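Local coordinates for protein EmGH1 (Erythrobacter marinus, PDB 5Z87) that probably acts as a beta-glucosidase of glycoside hydrolase family 3, splitting glucose units from beta-linked glucosides, at residues R39-S42 against P43-A47; R106-M109 against A110-E114; A152-P155 against D156-R159; D292-L295 against L296-L300; P508-N511 against R512-I515. One frame throughout, in Å; residues are numbered along the deposited sequence.

Contact 1. Residues R39-S42 against P43-A47; sequences RSLS and PARRA
S42 is the N-cap of helix 43-51, its OG accepting from R45 N, a worked case of how a serine just ahead of a helix supplies an acceptor to a first-turn N-H. S42 OG lies between its own backbone N and carbonyl carbon (chi1 78°), which turns it onto R45 N at 3.1 Å. The carbonyl oxygen S42 O meanwhile takes R46 N at 2.9 Å in a nearly straight bond, closing the first helical turn. The tight part of the contact is L41, packed against the stem of R46 and the guanidinium of R45. L41 CB rests on R46 CG at 3.6 Å, while L41 CD2 sits over one face of the R45 guanidinium, toward its rim. The charged ends are held elsewhere, R45 by D34 and R46 by D387, with R46 NE also bonded to Y36 O. P43, R46 and A47 face helix 366-382. The solvent part is looser: A44 on the helix and R39 at the start of the loop are both exposed, and the guanidinium planes of R39 and R46 are 73° apart. R39 meets R46 mainly through its root, which lies above one face of the R46 guanidinium, with R39 CA 3.6 Å from R46 NH1.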
loop_
_atom_site.group_PDB
_atom_site.type_symbol
_atom_site.label_atom_id
_atom_site.label_comp_id
_atom_site.label_asym_id
_atom_site.label_seq_id
_atom_site.Cartn_x
_atom_site.Cartn_y
_atom_site.Cartn_z
ATOM N N ARG A 39 17.863 -40.288 -28.834
ATOM C CA ARG A 39 17.583 -38.885 -29.118
ATOM C C ARG A 39 16.220 -38.668 -29.760
ATOM O O ARG A 39 15.752 -37.525 -29.823
ATOM C CB ARG A 39 18.651 -38.303 -30.035
ATOM C CG ARG A 39 19.940 -37.898 -29.354
ATOM C CD ARG A 39 20.658 -36.833 -30.190
ATOM N NE ARG A 39 20.484 -37.041 -31.627
ATOM C CZ ARG A 39 21.133 -37.963 -32.332
ATOM N NH1 ARG A 39 20.900 -38.085 -33.629
ATOM N NH2 ARG A 39 22.010 -38.762 -31.738
ATOM N N SER A 40 15.592 -39.720 -30.274
ATOM C CA SER A 40 14.260 -39.587 -30.840
ATOM C C SER A 40 13.175 -39.637 -29.775
ATOM O O SER A 40 12.013 -39.351 -30.084
ATOM C CB SER A 40 14.018 -40.686 -31.880
ATOM O OG SER A 40 13.723 -41.923 -31.248
ATOM N N LEU A 41 13.521 -39.998 -28.543
ATOM C CA LEU A 41 12.565 -39.981 -27.447
ATOM C C LEU A 41 12.349 -38.557 -26.931
ATOM O O LEU A 41 13.182 -37.660 -27.118
ATOM C CB LEU A 41 13.047 -40.864 -26.302
ATOM C CG LEU A 41 12.358 -42.190 -25.993
ATOM C CD1 LEU A 41 12.887 -42.724 -24.667
ATOM C CD2 LEU A 41 10.852 -42.032 -25.952
ATOM N N SER A 42 11.218 -38.365 -26.253
ATOM C CA SER A 42 10.900 -37.067 -25.679
ATOM C C SER A 42 11.784 -36.797 -24.463
ATOM O O SER A 42 12.231 -37.733 -23.791
ATOM C CB SER A 42 9.432 -37.001 -25.261
ATOM O OG SER A 42 9.247 -37.689 -24.038
ATOM N N PRO A 43 12.060 -35.519 -24.171
ATOM C CA PRO A 43 12.874 -35.196 -22.983
ATOM C C PRO A 43 12.351 -35.819 -21.710
ATOM O O PRO A 43 13.141 -36.308 -20.890
ATOM C CB PRO A 43 12.809 -33.662 -22.932
ATOM C CG PRO A 43 12.699 -33.263 -24.373
ATOM C CD PRO A 43 11.859 -34.348 -25.041
ATOM N N ALA A 44 11.029 -35.815 -21.526
ATOM C CA ALA A 44 10.431 -36.393 -20.328
ATOM C C ALA A 44 10.698 -37.892 -20.244
ATOM O O ALA A 44 11.026 -38.417 -19.177
ATOM C CB ALA A 44 8.923 -36.107 -20.321
ATOM N N ARG A 45 10.573 -38.601 -21.364
ATOM C CA ARG A 45 10.804 -40.039 -21.337
ATOM C C ARG A 45 12.284 -40.358 -21.166
ATOM O O ARG A 45 12.638 -41.285 -20.429
ATOM C CB ARG A 45 10.209 -40.678 -22.589
ATOM C CG ARG A 45 8.670 -40.636 -22.534
ATOM C CD ARG A 45 7.989 -41.121 -23.804
ATOM N NE ARG A 45 8.090 -42.570 -23.956
ATOM C CZ ARG A 45 7.709 -43.233 -25.042
ATOM N NH1 ARG A 45 7.196 -42.574 -26.076
ATOM N NH2 ARG A 45 7.845 -44.550 -25.097
ATOM N N ARG A 46 13.171 -39.563 -21.772
ATOM C CA ARG A 46 14.594 -39.773 -21.533
ATOM C C ARG A 46 14.949 -39.495 -20.082
ATOM O O ARG A 46 15.802 -40.182 -19.506
ATOM C CB ARG A 46 15.439 -38.917 -22.480
ATOM C CG ARG A 46 15.231 -39.269 -23.950
ATOM C CD ARG A 46 15.957 -38.311 -24.879
ATOM N NE ARG A 46 17.402 -38.435 -24.727
ATOM C CZ ARG A 46 18.292 -37.701 -25.384
ATOM N NH1 ARG A 46 17.891 -36.771 -26.243
ATOM N NH2 ARG A 46 19.587 -37.890 -25.170
ATOM N N ALA A 47 14.292 -38.509 -19.458
ATOM C CA ALA A 47 14.617 -38.179 -18.065
ATOM C C ALA A 47 14.164 -39.278 -17.111
ATOM O O ALA A 47 14.887 -39.631 -16.173
ATOM C CB ALA A 47 13.987 -36.839 -17.663
#

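Contact 2. Residues R106-M109 against A110-E114; sequences RAVM and AMQQE
The carboxamide of Q112 is the flat group nearest the contact with V108, yet V108 meets neither its face nor its edge. V108 CG1 touches the aliphatic Q112 CG at 3.9 Å, the two side chains running alongside each other in the same direction. A bend at the second torsion (chi2 -78°) then carries the amide away, and Q112 OE1 accepts from A125 N just ahead of strand 126-129. Another flat group, the guanidinium of R106, stays clear of residues 110-114 and pairs with D103 one turn earlier. Within helix 101-116 the two segments are joined by four successive i to i+4 bonds. Q112 N reaches V108 O at 2.7 Å, and A110 N reaches R106 O at 3.0 Å; M111 N to A107 O and Q113 N to M109 O complete the set. This helix links strands 91-93 and 126-129 in a beta-alpha-beta unit, and V108 and Q112 both lie on V127 of the second strand, while A107 and M111 meet M72 of helix 68-73. The chemistry is therefore divided: the backbone supplies the polar bonds between the segments, the side chains add carbon contact, and the buried amide oxygen of Q112 is satisfied by A125 N.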
loop_
_atom_site.group_PDB
_atom_site.type_symbol
_atom_site.label_atom_id
_atom_site.label_comp_id
_atom_site.label_asym_id
_atom_site.label_seq_id
_atom_site.Cartn_x
_atom_site.Cartn_y
_atom_site.Cartn_z
ATOM N N ARG A 106 35.286 -20.967 -23.907
ATOM C CA ARG A 106 36.305 -21.964 -23.601
ATOM C C ARG A 106 36.301 -22.307 -22.120
ATOM O O ARG A 106 36.488 -23.472 -21.751
ATOM C CB ARG A 106 37.688 -21.475 -24.047
ATOM C CG ARG A 106 37.894 -21.562 -25.565
ATOM C CD ARG A 106 39.331 -21.210 -25.986
ATOM N NE ARG A 106 39.620 -19.782 -25.841
ATOM C CZ ARG A 106 39.486 -18.886 -26.817
ATOM N NH1 ARG A 106 39.081 -19.268 -28.022
ATOM N NH2 ARG A 106 39.758 -17.607 -26.584
ATOM N N ALA A 107 36.079 -21.313 -21.253
ATOM C CA ALA A 107 36.106 -21.595 -19.821
ATOM C C ALA A 107 34.933 -22.480 -19.409
ATOM O O ALA A 107 35.068 -23.296 -18.488
ATOM C CB ALA A 107 36.128 -20.288 -19.018
ATOM N N VAL A 108 33.795 -22.364 -20.098
ATOM C CA VAL A 108 32.663 -23.231 -19.791
ATOM C C VAL A 108 32.926 -24.646 -20.296
ATOM O O VAL A 108 32.578 -25.631 -19.633
ATOM C CB VAL A 108 31.368 -22.647 -20.385
ATOM C CG1 VAL A 108 30.222 -23.618 -20.217
ATOM C CG2 VAL A 108 31.027 -21.318 -19.731
ATOM N N MET A 109 33.527 -24.769 -21.483
ATOM C CA MET A 109 33.879 -26.090 -22.000
ATOM C C MET A 109 34.764 -26.839 -21.015
ATOM O O MET A 109 34.445 -27.959 -20.607
ATOM C CB MET A 109 34.563 -25.951 -23.352
ATOM C CG MET A 109 33.578 -25.676 -24.458
ATOM S SD MET A 109 34.377 -24.818 -25.793
ATOM C CE MET A 109 35.203 -26.174 -26.644
ATOM N N ALA A 110 35.843 -26.197 -20.564
ATOM C CA ALA A 110 36.722 -26.817 -19.578
ATOM C C ALA A 110 35.952 -27.234 -18.330
ATOM O O ALA A 110 36.152 -28.338 -17.815
ATOM C CB ALA A 110 37.857 -25.856 -19.217
ATOM N N MET A 111 35.059 -26.366 -17.831
ATOM C CA MET A 111 34.313 -26.689 -16.616
ATOM C C MET A 111 33.326 -27.819 -16.861
ATOM O O MET A 111 33.178 -28.713 -16.022
ATOM C CB MET A 111 33.571 -25.453 -16.089
ATOM C CG MET A 111 32.769 -25.688 -14.791
ATOM S SD MET A 111 31.267 -24.644 -14.640
ATOM C CE MET A 111 30.177 -25.541 -15.751
ATOM N N GLN A 112 32.643 -27.794 -18.005
ATOM C CA GLN A 112 31.690 -28.852 -18.310
ATOM C C GLN A 112 32.377 -30.211 -18.400
ATOM O O GLN A 112 31.811 -31.224 -17.975
ATOM C CB GLN A 112 30.960 -28.528 -19.609
ATOM C CG GLN A 112 29.942 -27.418 -19.457
ATOM C CD GLN A 112 28.657 -27.891 -18.812
ATOM O OE1 GLN A 112 28.666 -28.572 -17.785
ATOM N NE2 GLN A 112 27.536 -27.549 -19.428
ATOM N N GLN A 113 33.605 -30.244 -18.938
ATOM C CA GLN A 113 34.355 -31.493 -19.022
ATOM C C GLN A 113 34.643 -32.038 -17.629
ATOM O O GLN A 113 34.562 -33.249 -17.401
ATOM C CB GLN A 113 35.654 -31.256 -19.809
ATOM C CG GLN A 113 36.412 -32.493 -20.283
ATOM C CD GLN A 113 37.646 -32.140 -21.145
ATOM O OE1 GLN A 113 37.519 -31.551 -22.227
ATOM N NE2 GLN A 113 38.838 -32.487 -20.654
ATOM N N GLU A 114 34.954 -31.149 -16.676
ATOM C CA GLU A 114 35.105 -31.561 -15.280
ATOM C C GLU A 114 33.800 -32.099 -14.713
ATOM O O GLU A 114 33.799 -33.034 -13.901
ATOM C CB GLU A 114 35.575 -30.385 -14.427
ATOM C CG GLU A 114 36.916 -29.841 -14.805
ATOM C CD GLU A 114 38.056 -30.704 -14.288
ATOM O OE1 GLU A 114 37.788 -31.674 -13.533
ATOM O OE2 GLU A 114 39.220 -30.402 -14.640
#

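Contact 3. Residues A152-P155 against D156-R159; sequences AFRP and DMVR
R154 and D156 form a side-on salt bridge at the start of helix 155-171, one guanidinium nitrogen to each carboxylate oxygen. R154 NE donates to D156 OD1 at 2.9 Å, meeting its syn lone pair, and R154 NH2 donates to D156 OD2 at 3.0 Å, close to the guanidinium plane. The two planes are turned 35° from each other, so the pair is twisted rather than flat. D156 CG stands between its own backbone N and carbonyl carbon (chi1 59°), and this bends the carboxylate back over the helix start, where D156 OD1 also takes a weak bond from M157 N. The remaining nitrogen, R154 NH1, is paired with E415, so all three guanidinium nitrogens have an acidic partner. M157 SD lies over one face of the guanidinium, 3.5 Å from R154 CZ. The backbone of R154, at the N-cap, is used as well: R154 O accepts V158 N at 3.0 Å and, weakly, M157 N. R159 N follows with a bond to P155 O, while the side chain of R159 pairs with E163. A methionine in place of R154 would probably leave both D156 and E415 without their positive mate and free the carboxylate of D156 to turn. The surroundings join three parts of the fold: M157 lies on M412 and E415 of helix 403-416, V158 packs on A210 and I211 of helix 201-216, and P155 and R154 reach F728 and K730 on strand 724-733 of the fibronectin type III-like domain.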
loop_
_atom_site.group_PDB
_atom_site.type_symbol
_atom_site.label_atom_id
_atom_site.label_comp_id
_atom_site.label_asym_id
_atom_site.label_seq_id
_atom_site.Cartn_x
_atom_site.Cartn_y
_atom_site.Cartn_z
ATOM N N ALA A 152 8.100 0.689 -26.269
ATOM C CA ALA A 152 8.065 0.597 -27.722
ATOM C C ALA A 152 6.750 0.027 -28.229
ATOM O O ALA A 152 6.353 0.316 -29.367
ATOM C CB ALA A 152 9.233 -0.256 -28.217
ATOM N N PHE A 153 6.065 -0.780 -27.417
ATOM C CA PHE A 153 4.859 -1.494 -27.865
ATOM C C PHE A 153 5.110 -2.209 -29.196
ATOM O O PHE A 153 4.281 -2.189 -30.111
ATOM C CB PHE A 153 3.651 -0.550 -27.936
ATOM C CG PHE A 153 3.118 -0.178 -26.573
ATOM C CD1 PHE A 153 3.801 0.740 -25.777
ATOM C CD2 PHE A 153 1.973 -0.784 -26.064
ATOM C CE1 PHE A 153 3.345 1.077 -24.494
ATOM C CE2 PHE A 153 1.497 -0.464 -24.784
ATOM C CZ PHE A 153 2.190 0.472 -23.993
ATOM N N ARG A 154 6.276 -2.856 -29.294
ATOM C CA ARG A 154 6.690 -3.616 -30.477
ATOM C C ARG A 154 7.111 -5.012 -30.032
ATOM O O ARG A 154 8.308 -5.320 -29.968
ATOM C CB ARG A 154 7.841 -2.924 -31.215
ATOM C CG ARG A 154 7.469 -1.647 -31.954
ATOM C CD ARG A 154 6.540 -1.947 -33.109
ATOM N NE ARG A 154 7.166 -2.832 -34.088
ATOM C CZ ARG A 154 8.006 -2.430 -35.038
ATOM N NH1 ARG A 154 8.330 -1.145 -35.155
ATOM N NH2 ARG A 154 8.519 -3.317 -35.877
ATOM N N PRO A 155 6.157 -5.875 -29.686
ATOM C CA PRO A 155 6.553 -7.220 -29.240
ATOM C C PRO A 155 7.264 -8.016 -30.323
ATOM O O PRO A 155 8.092 -8.877 -29.998
ATOM C CB PRO A 155 5.227 -7.864 -28.809
ATOM C CG PRO A 155 4.141 -6.975 -29.347
ATOM C CD PRO A 155 4.719 -5.615 -29.486
ATOM N N ASP A 156 6.993 -7.730 -31.601
ATOM C CA ASP A 156 7.737 -8.372 -32.681
ATOM C C ASP A 156 9.223 -8.056 -32.581
ATOM O O ASP A 156 10.069 -8.934 -32.798
ATOM C CB ASP A 156 7.182 -7.941 -34.044
ATOM C CG ASP A 156 7.251 -6.418 -34.266
ATOM O OD1 ASP A 156 7.212 -5.637 -33.289
ATOM O OD2 ASP A 156 7.343 -5.999 -35.433
ATOM N N MET A 157 9.569 -6.818 -32.230
ATOM C CA MET A 157 10.985 -6.515 -32.077
ATOM C C MET A 157 11.544 -7.059 -30.770
ATOM O O MET A 157 12.741 -7.373 -30.696
ATOM C CB MET A 157 11.208 -5.010 -32.180
ATOM C CG MET A 157 11.000 -4.467 -33.589
ATOM S SD MET A 157 11.268 -2.683 -33.665
ATOM C CE MET A 157 12.936 -2.532 -33.026
ATOM N N VAL A 158 10.700 -7.172 -29.735
ATOM C CA VAL A 158 11.124 -7.798 -28.483
ATOM C C VAL A 158 11.595 -9.226 -28.739
ATOM O O VAL A 158 12.649 -9.649 -28.245
ATOM C CB VAL A 158 9.984 -7.762 -27.447
ATOM C CG1 VAL A 158 10.339 -8.607 -26.239
ATOM C CG2 VAL A 158 9.676 -6.329 -27.028
ATOM N N ARG A 159 10.815 -9.986 -29.520
ATOM C CA ARG A 159 11.184 -11.361 -29.847
ATOM C C ARG A 159 12.547 -11.422 -30.537
ATOM O O ARG A 159 13.385 -12.271 -30.205
ATOM C CB ARG A 159 10.101 -11.990 -30.725
ATOM C CG ARG A 159 10.288 -13.480 -30.944
ATOM C CD ARG A 159 9.636 -13.975 -32.229
ATOM N NE ARG A 159 10.221 -13.360 -33.426
ATOM C CZ ARG A 159 11.427 -13.643 -33.930
ATOM N NH1 ARG A 159 12.222 -14.544 -33.347
ATOM N NH2 ARG A 159 11.849 -13.009 -35.020
#

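Contact 4. Residues D292-L295 against L296-L300; sequences DTHL and LNDVL
V299 sets its CG2 methyl over one face of the H294 ring in a CH-pi contact, 4.2 Å from the ring centroid and 28° off its normal. H294 brings the ring there by holding CG trans to its backbone N (chi1 166°), which swings it along the helix toward the following turn. D298 comes to the same ring through CB, 4.1 Å from H294 ND1, its carboxylate nearly perpendicular to the imidazole. Beside them T293 CG2 lies along N297 CB at 3.9 Å. Behind these side chains the backbone of helix 293-303 widens into a pi-type turn: V299 N bonds to H294 O and L300 N to L295 O, each five residues back. The change of spacing falls on T293 O, which accepts both N297 N at 2.8 Å and D298 N at 3.2 Å. The carboxylate of D298 is also tied to its neighbour, N297 ND2 donating to D298 OD1 at 2.9 Å within the amide plane. Replacing D298 with an alanine would remove that acceptor and is likely to leave the N297 amide free to turn. Further out, D292 caps the helix, its OD1 taking L295 N at 3.0 Å from above the carboxylate plane, and the nearest atom of its side chain is about 3 Å from a bound magnesium ion. L295 and L296 rest on F235 of strand 229-235, one of the parallel strands of the barrel-like N-terminal domain.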
loop_
_atom_site.group_PDB
_atom_site.type_symbol
_atom_site.label_atom_id
_atom_site.label_comp_id
_atom_site.label_asym_id
_atom_site.label_seq_id
_atom_site.Cartn_x
_atom_site.Cartn_y
_atom_site.Cartn_z
ATOM N N ASP A 292 5.364 -21.808 -0.616
ATOM C CA ASP A 292 3.948 -21.607 -0.914
ATOM C C ASP A 292 3.453 -22.772 -1.772
ATOM O O ASP A 292 3.476 -22.722 -3.006
ATOM C CB ASP A 292 3.745 -20.257 -1.596
ATOM C CG ASP A 292 2.288 -19.829 -1.644
ATOM O OD1 ASP A 292 1.397 -20.711 -1.709
ATOM O OD2 ASP A 292 2.026 -18.601 -1.627
ATOM N N THR A 293 2.970 -23.825 -1.101
ATOM C CA THR A 293 2.512 -25.024 -1.805
ATOM C C THR A 293 1.356 -24.709 -2.735
ATOM O O THR A 293 1.278 -25.250 -3.841
ATOM C CB THR A 293 2.084 -26.112 -0.809
ATOM O OG1 THR A 293 3.174 -26.452 0.056
ATOM C CG2 THR A 293 1.630 -27.362 -1.555
ATOM N N HIS A 294 0.425 -23.863 -2.295
ATOM C CA HIS A 294 -0.665 -23.452 -3.175
ATOM C C HIS A 294 -0.139 -22.868 -4.485
ATOM O O HIS A 294 -0.628 -23.198 -5.572
ATOM C CB HIS A 294 -1.550 -22.431 -2.458
ATOM C CG HIS A 294 -2.487 -21.698 -3.371
ATOM N ND1 HIS A 294 -3.583 -22.300 -3.950
ATOM C CD2 HIS A 294 -2.482 -20.416 -3.809
ATOM C CE1 HIS A 294 -4.218 -21.418 -4.704
ATOM N NE2 HIS A 294 -3.571 -20.266 -4.633
ATOM N N LEU A 295 0.861 -21.990 -4.398
ATOM C CA LEU A 295 1.401 -21.352 -5.596
ATOM C C LEU A 295 2.269 -22.321 -6.401
ATOM O O LEU A 295 2.052 -22.512 -7.604
ATOM C CB LEU A 295 2.209 -20.116 -5.188
ATOM C CG LEU A 295 2.111 -18.814 -5.982
ATOM C CD1 LEU A 295 0.713 -18.612 -6.540
ATOM C CD2 LEU A 295 2.524 -17.623 -5.097
ATOM N N LEU A 296 3.267 -22.935 -5.750
ATOM C CA LEU A 296 4.264 -23.763 -6.426
ATOM C C LEU A 296 3.737 -25.137 -6.843
ATOM O O LEU A 296 4.341 -25.782 -7.702
ATOM C CB LEU A 296 5.492 -23.942 -5.524
ATOM C CG LEU A 296 6.294 -22.663 -5.242
ATOM C CD1 LEU A 296 7.487 -22.908 -4.330
ATOM C CD2 LEU A 296 6.753 -22.036 -6.549
ATOM N N ASN A 297 2.626 -25.602 -6.276
ATOM C CA ASN A 297 2.095 -26.909 -6.641
ATOM C C ASN A 297 0.680 -26.837 -7.198
ATOM O O ASN A 297 0.457 -27.233 -8.347
ATOM C CB ASN A 297 2.126 -27.852 -5.438
ATOM C CG ASN A 297 1.589 -29.231 -5.785
ATOM O OD1 ASN A 297 2.300 -30.041 -6.371
ATOM N ND2 ASN A 297 0.324 -29.489 -5.456
ATOM N N ASP A 298 -0.287 -26.368 -6.405
ATOM C CA ASP A 298 -1.682 -26.416 -6.825
ATOM C C ASP A 298 -1.907 -25.623 -8.103
ATOM O O ASP A 298 -2.567 -26.100 -9.035
ATOM C CB ASP A 298 -2.588 -25.897 -5.705
ATOM C CG ASP A 298 -2.466 -26.719 -4.426
ATOM O OD1 ASP A 298 -1.612 -27.628 -4.377
ATOM O OD2 ASP A 298 -3.228 -26.448 -3.472
ATOM N N VAL A 299 -1.376 -24.403 -8.160
ATOM C CA VAL A 299 -1.554 -23.572 -9.347
ATOM C C VAL A 299 -0.584 -23.983 -10.448
ATOM O O VAL A 299 -0.982 -24.215 -11.594
ATOM C CB VAL A 299 -1.388 -22.086 -8.986
ATOM C CG1 VAL A 299 -1.171 -21.266 -10.240
ATOM C CG2 VAL A 299 -2.606 -21.582 -8.209
ATOM N N LEU A 300 0.702 -24.069 -10.116
ATOM C CA LEU A 300 1.720 -24.199 -11.150
ATOM C C LEU A 300 1.722 -25.604 -11.745
ATOM O O LEU A 300 1.703 -25.762 -12.967
ATOM C CB LEU A 300 3.083 -23.835 -10.575
ATOM C CG LEU A 300 4.301 -23.847 -11.502
ATOM C CD1 LEU A 300 4.133 -22.914 -12.686
ATOM C CD2 LEU A 300 5.513 -23.476 -10.687
#

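Contact 5. Residues P508-N511 against R512-I515; sequences PARN and RRLI
N511 O receives I515 N at 2.8 Å, the shortest of four i to i+4 bonds that build the opening turns of helix 508-522. This helix joins the parallel strands 476-480 and 527-533 in the sheet of the C-terminal domain. R512 N to P508 O, R513 N to A509 O and L514 N to R510 O complete the series, and R510 N donates in turn to D507 OD2 just before the helix. Three arginines dress this exposed end, each disposed differently. R510 is extended as far as NE, and L514 CD1 lies over one face of its guanidinium, near the rim, besides touching R510 CG at 3.9 Å; the charge of R510 is met by E490. R513 instead bends at its third torsion (chi3 -69°) and folds back over the preceding turn, so that one face of its guanidinium rests on A509 O and R510 CA, with R513 NH1 3.5 Å from R510 CA. The like-charged ends R510 NH1 and R513 NH1 stay 4.9 Å apart, and the pairing of R510 with E490 would probably ease that proximity. The buried N511 turns to other company, its OD1 accepting from A484 N and its ND2 donating to E560 OE1, while I515 packs on E563, L564 and A567 of helix 561-569. R512 sends NE to E563 and, at the far end of its chain, leaves NH2 3.6 Å from P508 CB.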
loop_
_atom_site.group_PDB
_atom_site.type_symbol
_atom_site.label_atom_id
_atom_site.label_comp_id
_atom_site.label_asym_id
_atom_site.label_seq_id
_atom_site.Cartn_x
_atom_site.Cartn_y
_atom_site.Cartn_z
ATOM N N PRO A 508 25.988 18.948 -2.438
ATOM C CA PRO A 508 25.232 20.102 -2.954
ATOM C C PRO A 508 26.091 21.315 -3.275
ATOM O O PRO A 508 25.851 21.960 -4.302
ATOM C CB PRO A 508 24.240 20.396 -1.824
ATOM C CG PRO A 508 24.094 19.102 -1.105
ATOM C CD PRO A 508 25.435 18.448 -1.169
ATOM N N ALA A 509 27.081 21.648 -2.435
ATOM C CA ALA A 509 27.889 22.846 -2.689
ATOM C C ALA A 509 28.719 22.696 -3.956
ATOM O O ALA A 509 28.808 23.631 -4.762
ATOM C CB ALA A 509 28.794 23.156 -1.498
ATOM N N ARG A 510 29.336 21.528 -4.154
ATOM C CA ARG A 510 30.036 21.287 -5.409
ATOM C C ARG A 510 29.076 21.385 -6.588
ATOM O O ARG A 510 29.405 21.982 -7.621
ATOM C CB ARG A 510 30.727 19.924 -5.369
ATOM C CG ARG A 510 31.217 19.452 -6.724
ATOM C CD ARG A 510 32.214 18.297 -6.625
ATOM N NE ARG A 510 32.590 17.816 -7.962
ATOM C CZ ARG A 510 33.476 18.422 -8.755
ATOM N NH1 ARG A 510 34.083 19.533 -8.348
ATOM N NH2 ARG A 510 33.755 17.928 -9.957
ATOM N N ASN A 511 27.866 20.845 -6.436
ATOM C CA ASN A 511 26.883 20.894 -7.515
ATOM C C ASN A 511 26.488 22.328 -7.850
ATOM O O ASN A 511 26.278 22.661 -9.020
ATOM C CB ASN A 511 25.644 20.082 -7.131
ATOM C CG ASN A 511 25.765 18.607 -7.489
ATOM O OD1 ASN A 511 26.460 18.232 -8.434
ATOM N ND2 ASN A 511 25.064 17.765 -6.741
ATOM N N ARG A 512 26.355 23.189 -6.838
ATOM C CA ARG A 512 26.032 24.590 -7.108
ATOM C C ARG A 512 27.120 25.266 -7.929
ATOM O O ARG A 512 26.822 26.011 -8.872
ATOM C CB ARG A 512 25.806 25.340 -5.802
ATOM C CG ARG A 512 24.723 24.710 -4.994
ATOM C CD ARG A 512 24.002 25.657 -4.090
ATOM N NE ARG A 512 22.672 25.098 -3.873
ATOM C CZ ARG A 512 22.368 24.233 -2.910
ATOM N NH1 ARG A 512 21.128 23.764 -2.813
ATOM N NH2 ARG A 512 23.299 23.850 -2.036
ATOM N N ARG A 513 28.391 25.009 -7.596
ATOM C CA ARG A 513 29.481 25.526 -8.416
ATOM C C ARG A 513 29.400 24.978 -9.833
ATOM O O ARG A 513 29.601 25.719 -10.804
ATOM C CB ARG A 513 30.831 25.192 -7.776
ATOM C CG ARG A 513 30.971 25.720 -6.352
ATOM C CD ARG A 513 32.418 25.665 -5.869
ATOM N NE ARG A 513 32.894 24.295 -5.653
ATOM C CZ ARG A 513 32.772 23.624 -4.506
ATOM N NH1 ARG A 513 33.242 22.382 -4.405
ATOM N NH2 ARG A 513 32.179 24.190 -3.456
ATOM N N LEU A 514 29.080 23.684 -9.976
ATOM C CA LEU A 514 28.975 23.113 -11.314
ATOM C C LEU A 514 27.804 23.708 -12.079
ATOM O O LEU A 514 27.861 23.817 -13.308
ATOM C CB LEU A 514 28.851 21.592 -11.236
ATOM C CG LEU A 514 30.084 20.825 -10.751
ATOM C CD1 LEU A 514 29.708 19.392 -10.354
ATOM C CD2 LEU A 514 31.200 20.838 -11.815
ATOM N N ILE A 515 26.740 24.100 -11.375
ATOM C CA ILE A 515 25.603 24.743 -12.029
ATOM C C ILE A 515 26.006 26.109 -12.577
ATOM O O ILE A 515 25.728 26.437 -13.738
ATOM C CB ILE A 515 24.417 24.859 -11.053
ATOM C CG1 ILE A 515 23.763 23.494 -10.833
ATOM C CG2 ILE A 515 23.409 25.872 -11.572
ATOM C CD1 ILE A 515 22.792 23.490 -9.659
#

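In the fold
All five contacts are local, each lying within a helix or at its start, and none touches another. Contact 1 comes first along the chain; contacts 2, 3 and 4 fall in the N-terminal family 3 domain and contact 5 in the C-terminal one. Contact 1 has nearest atoms about 14 Å from contact 2 and about 15 Å from contact 4, whereas its centre is about 65 Å from that of contact 5, across the middle of the molecule. Contact 3 is the most central, its centre about 13 Å from that of the chain. All lie away from the dithiothreitol pocket and the magnesium site of D713 and I715, though a different magnesium ion lies about 3 Å from the nearest side-chain atom of D292 in contact 4.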